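PDB 6S8T: erythrocyte membrane protein 1 from Plasmodium falciparum, which probably binds receptors on the host cell surface, the DBLbeta domain described here being one that recognises ICAM-1. Local coordinates for residues C306-Q311 with K349-W354; W301-C306 with V427-E432; N122-N127 with G202-L207; L126-V131 with Q212-K217. One frame throughout, in Å; residues are numbered along the deposited sequence.

The four contacts form two clusters in a mainly helical chain. Contacts 3 and 4 come first in sequence, inside the Duffy binding domain: the consecutive short helices 121-124 and 128-132, their segments sharing Leu126 and Asn127, lie along successive parts of helix 202-221, with centres about 11 Å apart. Contacts 1 and 2 follow, with centres about 9 Å apart; they share helix 293-319 and Cys306, and contact 1 is nested in the chain loop that contact 2 closes. Between the clusters, centres are about 34 to 44 Å apart. One cluster thus packs short helices and the turn between them against helix 202-221; the other adds a disulfide tying helix 293-319 to a distant loop.

Contact 1: residues C306-Q311 with K349-W354; sequences CKMQSQ and KKIKKW
Met308 sets its methyl group over one face of the indole of Trp354: CE stands 3.4 Å from the centroid of the five-membered ring and only 8° off the ring normal, a CH-pi contact. The sulfur follows above the same ring, SD being 4.5 Å from that centroid, a Met-aromatic pair as well. CG leaves anti to the backbone N (chi1 177°), carrying the chain towards the opposite helix, and bends at chi2 and chi3 then turn CE onto the ring; an unbranched, flexible thioether suits this task. Ile351 supports the methyl from another direction, its CD1 lying 4.0 Å from Met308 CE, and the same CD1 meets the aliphatic CG of Gln309. Lys350 contributes a methylene, CD being 4.1 Å from Met308 SD. While Gln309 CG joins this apolar layer, its amide is satisfied on other sides: NE2 bonds to Tyr347 OH and OE1 to Thr431 N. The two helical segments run nearly antiparallel, at 164°, with axes 10.7 Å apart, so large side chains fill the space between helix 293-319 and helix 335-372, the latter partly predicted as coiled coil. Trp301, from the first helix, also meets the Trp354 ring.

Contact 2: residues W301-C306 with V427-E432; sequences WAEWFC and VDECTE
Cys306, within helix 293-319, lies beside Cys430, which ends a type I turn begun at Val427; the two CA atoms are 4.5 Å apart. Their sulfurs are covalently joined, SG to SG 2.0 Å, with a chi3 of -87°, close to the value a relaxed disulfide prefers. Val427 covers the bridge: its CB is 3.8 Å from Cys306 SG, while its CG1 reaches the CB of Ala302, whose small side chain probably helps the turn come near the helix. The ring of Phe305 approaches obliquely, CE2 being 4.1 Å from Cys430 SG. At the polar side, Glu303 and Glu429 bring OE2 to within 4.2 Å of OE2, with their carboxylate planes 77° apart. This closeness of like charges is probably eased by their other partners, Arg180 and Ser177 for Glu303, Lys307 for Glu429. A buried disulfide, flanked by Val427 and Phe305 and joining a helix to a loop 124 residues further along the chain, fits the cysteine-rich, mainly helical build of Duffy-binding-like domains.

Contact 3: residues N122-N127 with G202-L207; sequences NLENLN and GDQTKL
Leu207 pushes a methyl against the end of helix 121-124, with CD1 3.5 Å from Leu123 CB. With CG trans to the backbone N (chi1 171°), the fork at CG faces helix 121-124, and while CD1 goes to Leu123, CD2 touches the CG of Glu124. Glu124 stretches beyond CG across Asp203, and its OE2 comes 3.2 Å from Asp203 CB and 3.8 Å from Asp203 OD2. Two acidic groups so near would be expected to repel, though Glu124 OE1 is held by Lys83 and Thr120. Lys206 runs extended as far as CD and then bends at chi3 (58°), passing its CE 3.3 Å from the Glu124 carbonyl oxygen. The bend leaves NZ 3.6 Å from Asn125 OD1, an electrostatic approach rather than a bond; the amide ND2 of Asn125 is bound to Ser121 O. A long, flexible lysine suits this more open side. Behind the leucines lies helix 172-194, with Leu189 against Leu123 and Ile192 against Leu207, while helix 137-163 presents Asp144 to Leu123.

Contact 4: residues L126-V131 with Q212-K217; sequences LNVSWV and QIIFGK
Ile214 meets Leu126, Val128 and Val131 across this contact, and its branches divide the work. From CB, which is the fork, CG2 goes to one side and comes 4.1 Å from Val131 CG1. The other branch starts at CG1, loosely approached by Val128 CG1 at 4.5 Å. CG1 sits anti to the carbonyl carbon (chi1 -65°), and a nearly straight chi2 of 172° carries the tip outwards towards the short helix. There CD1 touches two methyls that approach from roughly perpendicular directions, 3.8 Å from Leu126 CD1 and 4.0 Å from Val131 CG1. Both neighbours cross the isoleucine at about a right angle, and it is their methyls that meet its own. The branched side chain serves well here because one residue offers surfaces to several partners. On the more exposed side, Ile213 CG2 packs on the CB of Val128, 4.3 Å away. The helix that supplies Val128 and Val131 is started by Asn127, an N-cap whose OD1 accepts from Trp130 N at 2.9 Å in the carbonyl plane; the same oxygen lies over one face of the Trp130 indole. The cap satisfies an amide in the first turn of the helix and so helps to set where that turn begins. Between the two segments themselves, every contact is aliphatic: their cohesion should come from shape and the hydrophobic effect, with little directional demand.

Contact 1: residues C306-Q311 with K349-W354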
loop_
_atom_site.group_PDB
_atom_site.type_symbol
_atom_site.label_atom_id
_atom_site.label_comp_id
_atom_site.label_asym_id
_atom_site.label_seq_id
_atom_site.Cartn_x
_atom_site.Cartn_y
_atom_site.Cartn_z
ATOM N N CYS A 306 -9.973 -4.070 10.948
ATOM C CA CYS A 306 -11.418 -4.069 11.144
ATOM C C CYS A 306 -12.063 -5.339 10.600
ATOM O O CYS A 306 -13.068 -5.801 11.151
ATOM C CB CYS A 306 -12.038 -2.826 10.503
ATOM S SG CYS A 306 -11.820 -1.300 11.483
ATOM N N LYS A 307 -11.508 -5.917 9.530
ATOM C CA LYS A 307 -12.026 -7.192 9.038
ATOM C C LYS A 307 -11.783 -8.311 10.043
ATOM O O LYS A 307 -12.666 -9.143 10.277
ATOM C CB LYS A 307 -11.388 -7.544 7.692
ATOM C CG LYS A 307 -11.834 -6.674 6.534
ATOM C CD LYS A 307 -11.168 -7.110 5.234
ATOM C CE LYS A 307 -11.816 -6.447 4.030
ATOM N NZ LYS A 307 -13.242 -6.868 3.875
ATOM N N MET A 308 -10.590 -8.349 10.643
ATOM C CA MET A 308 -10.309 -9.333 11.684
ATOM C C MET A 308 -11.181 -9.097 12.909
ATOM O O MET A 308 -11.747 -10.046 13.469
ATOM C CB MET A 308 -8.823 -9.283 12.057
ATOM C CG MET A 308 -8.398 -10.225 13.184
ATOM S SD MET A 308 -8.623 -9.554 14.849
ATOM C CE MET A 308 -7.777 -7.983 14.698
ATOM N N GLN A 309 -11.297 -7.838 13.343
ATOM C CA GLN A 309 -12.086 -7.523 14.530
ATOM C C GLN A 309 -13.549 -7.897 14.334
ATOM O O GLN A 309 -14.180 -8.464 15.233
ATOM C CB GLN A 309 -11.953 -6.035 14.868
ATOM C CG GLN A 309 -12.567 -5.617 16.206
ATOM C CD GLN A 309 -14.052 -5.295 16.113
ATOM O OE1 GLN A 309 -14.557 -4.922 15.055
ATOM N NE2 GLN A 309 -14.757 -5.444 17.227
ATOM N N SER A 310 -14.104 -7.586 13.161
ATOM C CA SER A 310 -15.502 -7.904 12.893
ATOM C C SER A 310 -15.739 -9.410 12.883
ATOM O O SER A 310 -16.783 -9.882 13.349
ATOM C CB SER A 310 -15.930 -7.277 11.567
ATOM O OG SER A 310 -17.307 -7.485 11.315
ATOM N N GLN A 311 -14.781 -10.182 12.360
ATOM C CA GLN A 311 -14.941 -11.634 12.324
ATOM C C GLN A 311 -14.862 -12.234 13.723
ATOM O O GLN A 311 -15.640 -13.133 14.064
ATOM C CB GLN A 311 -13.884 -12.255 11.409
ATOM C CG GLN A 311 -14.010 -13.764 11.226
ATOM C CD GLN A 311 -12.978 -14.321 10.258
ATOM O OE1 GLN A 311 -11.853 -14.633 10.646
ATOM N NE2 GLN A 311 -13.357 -14.440 8.989
ATOM N N LYS A 349 -6.809 -11.922 23.128
ATOM C CA LYS A 349 -5.456 -12.197 22.654
ATOM C C LYS A 349 -5.221 -11.618 21.263
ATOM O O LYS A 349 -4.167 -11.029 21.002
ATOM C CB LYS A 349 -5.192 -13.703 22.657
ATOM C CG LYS A 349 -5.122 -14.318 24.046
ATOM C CD LYS A 349 -4.908 -15.821 23.977
ATOM C CE LYS A 349 -4.828 -16.430 25.366
ATOM N NZ LYS A 349 -4.662 -17.910 25.314
ATOM N N LYS A 350 -6.191 -11.773 20.358
ATOM C CA LYS A 350 -6.023 -11.258 19.003
ATOM C C LYS A 350 -6.010 -9.736 18.981
ATOM O O LYS A 350 -5.183 -9.127 18.292
ATOM C CB LYS A 350 -7.131 -11.786 18.092
ATOM C CG LYS A 350 -6.821 -13.109 17.422
ATOM C CD LYS A 350 -7.688 -13.297 16.187
ATOM C CE LYS A 350 -7.354 -14.588 15.464
ATOM N NZ LYS A 350 -7.712 -15.782 16.277
ATOM N N ILE A 351 -6.924 -9.101 19.717
ATOM C CA ILE A 351 -6.982 -7.643 19.708
ATOM C C ILE A 351 -5.727 -7.051 20.336
ATOM O O ILE A 351 -5.246 -5.998 19.898
ATOM C CB ILE A 351 -8.260 -7.156 20.416
ATOM C CG1 ILE A 351 -9.494 -7.715 19.711
ATOM C CG2 ILE A 351 -8.324 -5.642 20.428
ATOM C CD1 ILE A 351 -9.573 -7.357 18.250
ATOM N N LYS A 352 -5.160 -7.722 21.342
ATOM C CA LYS A 352 -3.992 -7.174 22.024
ATOM C C LYS A 352 -2.765 -7.162 21.119
ATOM O O LYS A 352 -2.020 -6.175 21.092
ATOM C CB LYS A 352 -3.703 -7.965 23.298
ATOM C CG LYS A 352 -2.636 -7.329 24.171
ATOM C CD LYS A 352 -3.086 -5.963 24.670
ATOM C CE LYS A 352 -1.913 -5.133 25.167
ATOM N NZ LYS A 352 -1.007 -4.743 24.052
ATOM N N LYS A 353 -2.530 -8.245 20.373
ATOM C CA LYS A 353 -1.337 -8.292 19.535
ATOM C C LYS A 353 -1.427 -7.312 18.371
ATOM O O LYS A 353 -0.407 -6.745 17.962
ATOM C CB LYS A 353 -1.092 -9.717 19.039
ATOM C CG LYS A 353 -2.259 -10.347 18.314
ATOM C CD LYS A 353 -2.225 -11.865 18.432
ATOM C CE LYS A 353 -0.883 -12.431 18.006
ATOM N NZ LYS A 353 -0.872 -13.918 18.074
ATOM N N TRP A 354 -2.630 -7.088 17.835
ATOM C CA TRP A 354 -2.797 -6.039 16.834
ATOM C C TRP A 354 -2.598 -4.659 17.450
ATOM O O TRP A 354 -2.025 -3.766 16.815
ATOM C CB TRP A 354 -4.174 -6.146 16.179
ATOM C CG TRP A 354 -4.276 -7.235 15.143
ATOM C CD1 TRP A 354 -4.412 -8.573 15.370
ATOM C CD2 TRP A 354 -4.255 -7.072 13.719
ATOM N NE1 TRP A 354 -4.475 -9.254 14.178
ATOM C CE2 TRP A 354 -4.381 -8.355 13.149
ATOM C CE3 TRP A 354 -4.143 -5.966 12.871
ATOM C CZ2 TRP A 354 -4.396 -8.564 11.770
ATOM C CZ3 TRP A 354 -4.157 -6.174 11.503
ATOM C CH2 TRP A 354 -4.282 -7.464 10.965
#

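Contact 2: residues W301-C306 with V427-E432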
loop_
_atom_site.group_PDB
_atom_site.type_symbol
_atom_site.label_atom_id
_atom_site.label_comp_id
_atom_site.label_asym_id
_atom_site.label_seq_id
_atom_site.Cartn_x
_atom_site.Cartn_y
_atom_site.Cartn_z
ATOM N N TRP A 301 -3.641 -1.017 6.891
ATOM C CA TRP A 301 -3.585 -1.735 8.162
ATOM C C TRP A 301 -4.896 -1.601 8.926
ATOM O O TRP A 301 -5.365 -2.564 9.543
ATOM C CB TRP A 301 -2.417 -1.213 9.010
ATOM C CG TRP A 301 -2.201 -1.944 10.327
ATOM C CD1 TRP A 301 -1.260 -2.902 10.586
ATOM C CD2 TRP A 301 -2.925 -1.756 11.555
ATOM N NE1 TRP A 301 -1.359 -3.328 11.890
ATOM C CE2 TRP A 301 -2.372 -2.643 12.507
ATOM C CE3 TRP A 301 -3.988 -0.932 11.942
ATOM C CZ2 TRP A 301 -2.847 -2.725 13.819
ATOM C CZ3 TRP A 301 -4.461 -1.019 13.242
ATOM C CH2 TRP A 301 -3.888 -1.909 14.165
ATOM N N ALA A 302 -5.498 -0.410 8.906
ATOM C CA ALA A 302 -6.736 -0.202 9.648
ATOM C C ALA A 302 -7.895 -0.969 9.022
ATOM O O ALA A 302 -8.772 -1.466 9.739
ATOM C CB ALA A 302 -7.059 1.290 9.729
ATOM N N GLU A 303 -7.922 -1.073 7.691
ATOM C CA GLU A 303 -9.002 -1.806 7.034
ATOM C C GLU A 303 -8.949 -3.290 7.384
ATOM O O GLU A 303 -9.976 -3.896 7.711
ATOM C CB GLU A 303 -8.946 -1.611 5.515
ATOM C CG GLU A 303 -9.957 -2.481 4.762
ATOM C CD GLU A 303 -9.935 -2.288 3.251
ATOM O OE1 GLU A 303 -9.012 -1.627 2.732
ATOM O OE2 GLU A 303 -10.851 -2.806 2.577
ATOM N N TRP A 304 -7.757 -3.892 7.331
ATOM C CA TRP A 304 -7.635 -5.316 7.618
ATOM C C TRP A 304 -7.716 -5.630 9.108
ATOM O O TRP A 304 -8.066 -6.760 9.466
ATOM C CB TRP A 304 -6.340 -5.870 7.017
ATOM C CG TRP A 304 -6.462 -6.036 5.533
ATOM C CD1 TRP A 304 -6.076 -5.145 4.571
ATOM C CD2 TRP A 304 -7.061 -7.140 4.839
ATOM N NE1 TRP A 304 -6.381 -5.634 3.323
ATOM C CE2 TRP A 304 -6.983 -6.859 3.459
ATOM C CE3 TRP A 304 -7.641 -8.346 5.249
ATOM C CZ2 TRP A 304 -7.463 -7.736 2.490
ATOM C CZ3 TRP A 304 -8.120 -9.217 4.285
ATOM C CH2 TRP A 304 -8.029 -8.909 2.922
ATOM N N PHE A 305 -7.415 -4.662 9.980
ATOM C CA PHE A 305 -7.703 -4.847 11.399
ATOM C C PHE A 305 -9.203 -4.912 11.646
ATOM O O PHE A 305 -9.667 -5.702 12.477
ATOM C CB PHE A 305 -7.096 -3.720 12.235
ATOM C CG PHE A 305 -7.694 -3.615 13.614
ATOM C CD1 PHE A 305 -7.296 -4.481 14.620
ATOM C CD2 PHE A 305 -8.673 -2.671 13.897
ATOM C CE1 PHE A 305 -7.850 -4.402 15.888
ATOM C CE2 PHE A 305 -9.232 -2.588 15.162
ATOM C CZ PHE A 305 -8.820 -3.455 16.160
ATOM N N CYS A 306 -9.973 -4.070 10.948
ATOM C CA CYS A 306 -11.418 -4.069 11.144
ATOM C C CYS A 306 -12.063 -5.339 10.600
ATOM O O CYS A 306 -13.068 -5.801 11.151
ATOM C CB CYS A 306 -12.038 -2.826 10.503
ATOM S SG CYS A 306 -11.820 -1.300 11.483
ATOM N N VAL A 427 -13.158 2.286 7.610
ATOM C CA VAL A 427 -13.286 1.468 8.809
ATOM C C VAL A 427 -14.757 1.198 9.097
ATOM O O VAL A 427 -15.159 1.054 10.258
ATOM C CB VAL A 427 -12.597 2.142 10.009
ATOM C CG1 VAL A 427 -11.086 2.145 9.815
ATOM C CG2 VAL A 427 -13.114 3.562 10.188
ATOM N N ASP A 428 -15.571 1.120 8.042
ATOM C CA ASP A 428 -16.986 0.821 8.222
ATOM C C ASP A 428 -17.224 -0.621 8.655
ATOM O O ASP A 428 -18.316 -0.932 9.142
ATOM C CB ASP A 428 -17.764 1.105 6.935
ATOM C CG ASP A 428 -17.757 2.575 6.560
ATOM O OD1 ASP A 428 -17.507 3.419 7.447
ATOM O OD2 ASP A 428 -18.008 2.887 5.377
ATOM N N GLU A 429 -16.237 -1.502 8.495
ATOM C CA GLU A 429 -16.419 -2.904 8.849
ATOM C C GLU A 429 -16.139 -3.190 10.318
ATOM O O GLU A 429 -16.522 -4.258 10.807
ATOM C CB GLU A 429 -15.533 -3.792 7.969
ATOM C CG GLU A 429 -15.771 -3.590 6.479
ATOM C CD GLU A 429 -14.904 -4.482 5.615
ATOM O OE1 GLU A 429 -14.861 -5.704 5.875
ATOM O OE2 GLU A 429 -14.264 -3.958 4.675
ATOM N N CYS A 430 -15.485 -2.274 11.028
ATOM C CA CYS A 430 -15.380 -2.389 12.477
ATOM C C CYS A 430 -16.770 -2.318 13.099
ATOM O O CYS A 430 -17.558 -1.422 12.783
ATOM C CB CYS A 430 -14.484 -1.279 13.035
ATOM S SG CYS A 430 -12.731 -1.718 13.257
ATOM N N THR A 431 -17.080 -3.273 13.972
ATOM C CA THR A 431 -18.400 -3.375 14.585
ATOM C C THR A 431 -18.302 -3.038 16.069
ATOM O O THR A 431 -17.515 -3.652 16.799
ATOM C CB THR A 431 -19.001 -4.769 14.377
ATOM O OG1 THR A 431 -20.122 -4.955 15.251
ATOM C CG2 THR A 431 -17.969 -5.857 14.632
ATOM N N GLU A 432 -19.084 -2.041 16.497
ATOM C CA GLU A 432 -19.193 -1.601 17.887
ATOM C C GLU A 432 -17.915 -0.949 18.411
ATOM O O GLU A 432 -17.981 -0.032 19.237
ATOM C CB GLU A 432 -19.599 -2.769 18.793
ATOM C CG GLU A 432 -20.984 -3.327 18.499
ATOM C CD GLU A 432 -22.092 -2.321 18.759
ATOM O OE1 GLU A 432 -21.914 -1.449 19.637
ATOM O OE2 GLU A 432 -23.140 -2.401 18.083
#

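Contact 3: residues N122-N127 with G202-L207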
loop_
_atom_site.group_PDB
_atom_site.type_symbol
_atom_site.label_atom_id
_atom_site.label_comp_id
_atom_site.label_asym_id
_atom_site.label_seq_id
_atom_site.Cartn_x
_atom_site.Cartn_y
_atom_site.Cartn_z
ATOM N N ASN A 122 9.225 -11.406 -12.377
ATOM C CA ASN A 122 9.913 -11.099 -13.627
ATOM C C ASN A 122 10.899 -9.954 -13.438
ATOM O O ASN A 122 11.998 -9.969 -14.005
ATOM C CB ASN A 122 8.901 -10.765 -14.726
ATOM C CG ASN A 122 8.068 -9.536 -14.405
ATOM O OD1 ASN A 122 7.604 -9.367 -13.279
ATOM N ND2 ASN A 122 7.876 -8.671 -15.398
ATOM N N LEU A 123 10.531 -8.955 -12.633
ATOM C CA LEU A 123 11.429 -7.832 -12.392
ATOM C C LEU A 123 12.603 -8.234 -11.508
ATOM O O LEU A 123 13.696 -7.669 -11.637
ATOM C CB LEU A 123 10.659 -6.674 -11.759
ATOM C CG LEU A 123 9.551 -6.047 -12.604
ATOM C CD1 LEU A 123 8.766 -5.031 -11.781
ATOM C CD2 LEU A 123 10.134 -5.389 -13.848
ATOM N N GLU A 124 12.400 -9.205 -10.613
ATOM C CA GLU A 124 13.468 -9.642 -9.724
ATOM C C GLU A 124 14.543 -10.437 -10.453
ATOM O O GLU A 124 15.686 -10.481 -9.984
ATOM C CB GLU A 124 12.887 -10.478 -8.582
ATOM C CG GLU A 124 11.972 -9.709 -7.634
ATOM C CD GLU A 124 11.095 -10.624 -6.789
ATOM O OE1 GLU A 124 9.861 -10.425 -6.775
ATOM O OE2 GLU A 124 11.638 -11.550 -6.148
ATOM N N ASN A 125 14.211 -11.060 -11.582
ATOM C CA ASN A 125 15.129 -11.921 -12.319
ATOM C C ASN A 125 15.374 -11.390 -13.728
ATOM O O ASN A 125 15.377 -12.142 -14.705
ATOM C CB ASN A 125 14.606 -13.355 -12.369
ATOM C CG ASN A 125 14.436 -13.960 -10.990
ATOM O OD1 ASN A 125 15.399 -14.428 -10.382
ATOM N ND2 ASN A 125 13.206 -13.960 -10.490
ATOM N N LEU A 126 15.590 -10.082 -13.847
ATOM C CA LEU A 126 15.866 -9.490 -15.147
ATOM C C LEU A 126 17.280 -9.829 -15.610
ATOM O O LEU A 126 18.200 -10.005 -14.809
ATOM C CB LEU A 126 15.694 -7.970 -15.096
ATOM C CG LEU A 126 14.276 -7.391 -15.099
ATOM C CD1 LEU A 126 14.327 -5.874 -15.030
ATOM C CD2 LEU A 126 13.508 -7.845 -16.333
ATOM N N ASN A 127 17.438 -9.928 -16.926
ATOM C CA ASN A 127 18.751 -9.998 -17.563
ATOM C C ASN A 127 19.052 -8.599 -18.086
ATOM O O ASN A 127 18.511 -8.181 -19.113
ATOM C CB ASN A 127 18.770 -11.038 -18.678
ATOM C CG ASN A 127 20.129 -11.154 -19.344
ATOM O OD1 ASN A 127 20.436 -10.422 -20.286
ATOM N ND2 ASN A 127 20.949 -12.078 -18.858
ATOM N N GLY A 202 15.877 -9.719 0.702
ATOM C CA GLY A 202 16.842 -10.250 -0.248
ATOM C C GLY A 202 16.390 -10.091 -1.687
ATOM O O GLY A 202 17.153 -9.644 -2.547
ATOM N N ASP A 203 15.133 -10.443 -1.965
ATOM C CA ASP A 203 14.624 -10.326 -3.326
ATOM C C ASP A 203 14.527 -8.871 -3.768
ATOM O O ASP A 203 14.754 -8.568 -4.946
ATOM C CB ASP A 203 13.261 -11.010 -3.439
ATOM C CG ASP A 203 13.342 -12.515 -3.227
ATOM O OD1 ASP A 203 14.382 -13.118 -3.571
ATOM O OD2 ASP A 203 12.360 -13.097 -2.715
ATOM N N GLN A 204 14.200 -7.959 -2.847
ATOM C CA GLN A 204 14.073 -6.554 -3.217
ATOM C C GLN A 204 15.434 -5.913 -3.468
ATOM O O GLN A 204 15.558 -5.057 -4.349
ATOM C CB GLN A 204 13.307 -5.793 -2.133
ATOM C CG GLN A 204 11.943 -6.390 -1.799
ATOM C CD GLN A 204 11.039 -6.510 -3.014
ATOM O OE1 GLN A 204 10.810 -5.538 -3.736
ATOM N NE2 GLN A 204 10.527 -7.713 -3.252
ATOM N N THR A 205 16.459 -6.313 -2.709
ATOM C CA THR A 205 17.812 -5.824 -2.958
ATOM C C THR A 205 18.289 -6.210 -4.353
ATOM O O THR A 205 18.898 -5.397 -5.057
ATOM C CB THR A 205 18.768 -6.371 -1.895
ATOM O OG1 THR A 205 18.358 -5.914 -0.600
ATOM C CG2 THR A 205 20.196 -5.909 -2.162
ATOM N N LYS A 206 18.020 -7.451 -4.768
ATOM C CA LYS A 206 18.362 -7.871 -6.122
ATOM C C LYS A 206 17.552 -7.102 -7.159
ATOM O O LYS A 206 18.070 -6.753 -8.227
ATOM C CB LYS A 206 18.138 -9.376 -6.272
ATOM C CG LYS A 206 18.411 -9.917 -7.664
ATOM C CD LYS A 206 18.292 -11.432 -7.697
ATOM C CE LYS A 206 16.918 -11.886 -7.234
ATOM N NZ LYS A 206 16.778 -13.367 -7.275
ATOM N N LEU A 207 16.283 -6.822 -6.858
ATOM C CA LEU A 207 15.448 -6.074 -7.790
ATOM C C LEU A 207 15.947 -4.641 -7.952
ATOM O O LEU A 207 16.034 -4.132 -9.077
ATOM C CB LEU A 207 13.994 -6.103 -7.316
ATOM C CG LEU A 207 12.952 -5.223 -8.007
ATOM C CD1 LEU A 207 13.047 -5.330 -9.514
ATOM C CD2 LEU A 207 11.559 -5.619 -7.538
#

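Contact 4: residues L126-V131 with Q212-K217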
loop_
_atom_site.group_PDB
_atom_site.type_symbol
_atom_site.label_atom_id
_atom_site.label_comp_id
_atom_site.label_asym_id
_atom_site.label_seq_id
_atom_site.Cartn_x
_atom_site.Cartn_y
_atom_site.Cartn_z
ATOM N N LEU A 126 15.590 -10.082 -13.847
ATOM C CA LEU A 126 15.866 -9.490 -15.147
ATOM C C LEU A 126 17.280 -9.829 -15.610
ATOM O O LEU A 126 18.200 -10.005 -14.809
ATOM C CB LEU A 126 15.694 -7.970 -15.096
ATOM C CG LEU A 126 14.276 -7.391 -15.099
ATOM C CD1 LEU A 126 14.327 -5.874 -15.030
ATOM C CD2 LEU A 126 13.508 -7.845 -16.333
ATOM N N ASN A 127 17.438 -9.928 -16.926
ATOM C CA ASN A 127 18.751 -9.998 -17.563
ATOM C C ASN A 127 19.052 -8.599 -18.086
ATOM O O ASN A 127 18.511 -8.181 -19.113
ATOM C CB ASN A 127 18.770 -11.038 -18.678
ATOM C CG ASN A 127 20.129 -11.154 -19.344
ATOM O OD1 ASN A 127 20.436 -10.422 -20.286
ATOM N ND2 ASN A 127 20.949 -12.078 -18.858
ATOM N N VAL A 128 19.910 -7.870 -17.367
ATOM C CA VAL A 128 20.158 -6.467 -17.681
ATOM C C VAL A 128 20.781 -6.286 -19.057
ATOM O O VAL A 128 20.703 -5.195 -19.630
ATOM C CB VAL A 128 21.045 -5.822 -16.596
ATOM C CG1 VAL A 128 20.344 -5.859 -15.247
ATOM C CG2 VAL A 128 22.395 -6.525 -16.525
ATOM N N SER A 129 21.405 -7.330 -19.606
ATOM C CA SER A 129 21.938 -7.233 -20.961
ATOM C C SER A 129 20.812 -7.185 -21.986
ATOM O O SER A 129 20.830 -6.358 -22.905
ATOM C CB SER A 129 22.879 -8.404 -21.247
ATOM O OG SER A 129 24.031 -8.343 -20.425
ATOM N N TRP A 130 19.814 -8.064 -21.840
ATOM C CA TRP A 130 18.708 -8.093 -22.793
ATOM C C TRP A 130 17.912 -6.795 -22.768
ATOM O O TRP A 130 17.308 -6.416 -23.779
ATOM C CB TRP A 130 17.793 -9.283 -22.501
ATOM C CG TRP A 130 18.374 -10.618 -22.885
ATOM C CD1 TRP A 130 19.528 -10.846 -23.581
ATOM C CD2 TRP A 130 17.823 -11.908 -22.589
ATOM N NE1 TRP A 130 19.727 -12.196 -23.738
ATOM C CE2 TRP A 130 18.696 -12.869 -23.138
ATOM C CE3 TRP A 130 16.679 -12.343 -21.914
ATOM C CZ2 TRP A 130 18.458 -14.239 -23.031
ATOM C CZ3 TRP A 130 16.444 -13.704 -21.811
ATOM C CH2 TRP A 130 17.330 -14.634 -22.366
ATOM N N VAL A 131 17.905 -6.097 -21.634
ATOM C CA VAL A 131 17.147 -4.857 -21.531
ATOM C C VAL A 131 17.885 -3.695 -22.193
ATOM O O VAL A 131 17.251 -2.816 -22.789
ATOM C CB VAL A 131 16.834 -4.559 -20.054
ATOM C CG1 VAL A 131 15.989 -3.300 -19.921
ATOM C CG2 VAL A 131 16.131 -5.744 -19.411
ATOM N N GLN A 212 19.137 -0.028 -10.945
ATOM C CA GLN A 212 20.249 0.915 -10.925
ATOM C C GLN A 212 21.144 0.759 -12.147
ATOM O O GLN A 212 21.705 1.749 -12.632
ATOM C CB GLN A 212 21.058 0.742 -9.643
ATOM C CG GLN A 212 20.272 1.082 -8.392
ATOM C CD GLN A 212 20.994 0.686 -7.123
ATOM O OE1 GLN A 212 20.460 0.833 -6.021
ATOM N NE2 GLN A 212 22.214 0.177 -7.268
ATOM N N ILE A 213 21.284 -0.461 -12.664
ATOM C CA ILE A 213 22.072 -0.655 -13.876
ATOM C C ILE A 213 21.289 -0.207 -15.104
ATOM O O ILE A 213 21.844 0.421 -16.011
ATOM C CB ILE A 213 22.523 -2.121 -13.992
ATOM C CG1 ILE A 213 23.466 -2.480 -12.843
ATOM C CG2 ILE A 213 23.199 -2.372 -15.330
ATOM C CD1 ILE A 213 23.933 -3.914 -12.868
ATOM N N ILE A 214 19.990 -0.512 -15.148
ATOM C CA ILE A 214 19.176 -0.144 -16.304
ATOM C C ILE A 214 19.124 1.373 -16.459
ATOM O O ILE A 214 19.379 1.913 -17.543
ATOM C CB ILE A 214 17.766 -0.749 -16.185
ATOM C CG1 ILE A 214 17.834 -2.277 -16.245
ATOM C CG2 ILE A 214 16.863 -0.219 -17.285
ATOM C CD1 ILE A 214 16.519 -2.957 -15.939
ATOM N N PHE A 215 18.806 2.086 -15.375
ATOM C CA PHE A 215 18.705 3.540 -15.454
ATOM C C PHE A 215 20.057 4.213 -15.649
ATOM O O PHE A 215 20.103 5.354 -16.121
ATOM C CB PHE A 215 18.011 4.091 -14.207
ATOM C CG PHE A 215 16.516 3.957 -14.243
ATOM C CD1 PHE A 215 15.744 4.865 -14.948
ATOM C CD2 PHE A 215 15.881 2.918 -13.583
ATOM C CE1 PHE A 215 14.365 4.744 -14.990
ATOM C CE2 PHE A 215 14.505 2.792 -13.618
ATOM C CZ PHE A 215 13.745 3.705 -14.323
ATOM N N GLY A 216 21.155 3.544 -15.299
ATOM C CA GLY A 216 22.462 4.060 -15.670
ATOM C C GLY A 216 22.651 4.097 -17.174
ATOM O O GLY A 216 23.147 5.084 -17.725
ATOM N N LYS A 217 22.248 3.025 -17.860
ATOM C CA LYS A 217 22.264 3.025 -19.318
ATOM C C LYS A 217 21.246 4.000 -19.887
ATOM O O LYS A 217 21.469 4.571 -20.962
ATOM C CB LYS A 217 21.995 1.616 -19.850
ATOM C CG LYS A 217 23.223 0.727 -19.936
ATOM C CD LYS A 217 24.208 1.253 -20.967
ATOM C CE LYS A 217 25.295 0.231 -21.256
ATOM N NZ LYS A 217 25.953 -0.242 -20.008
#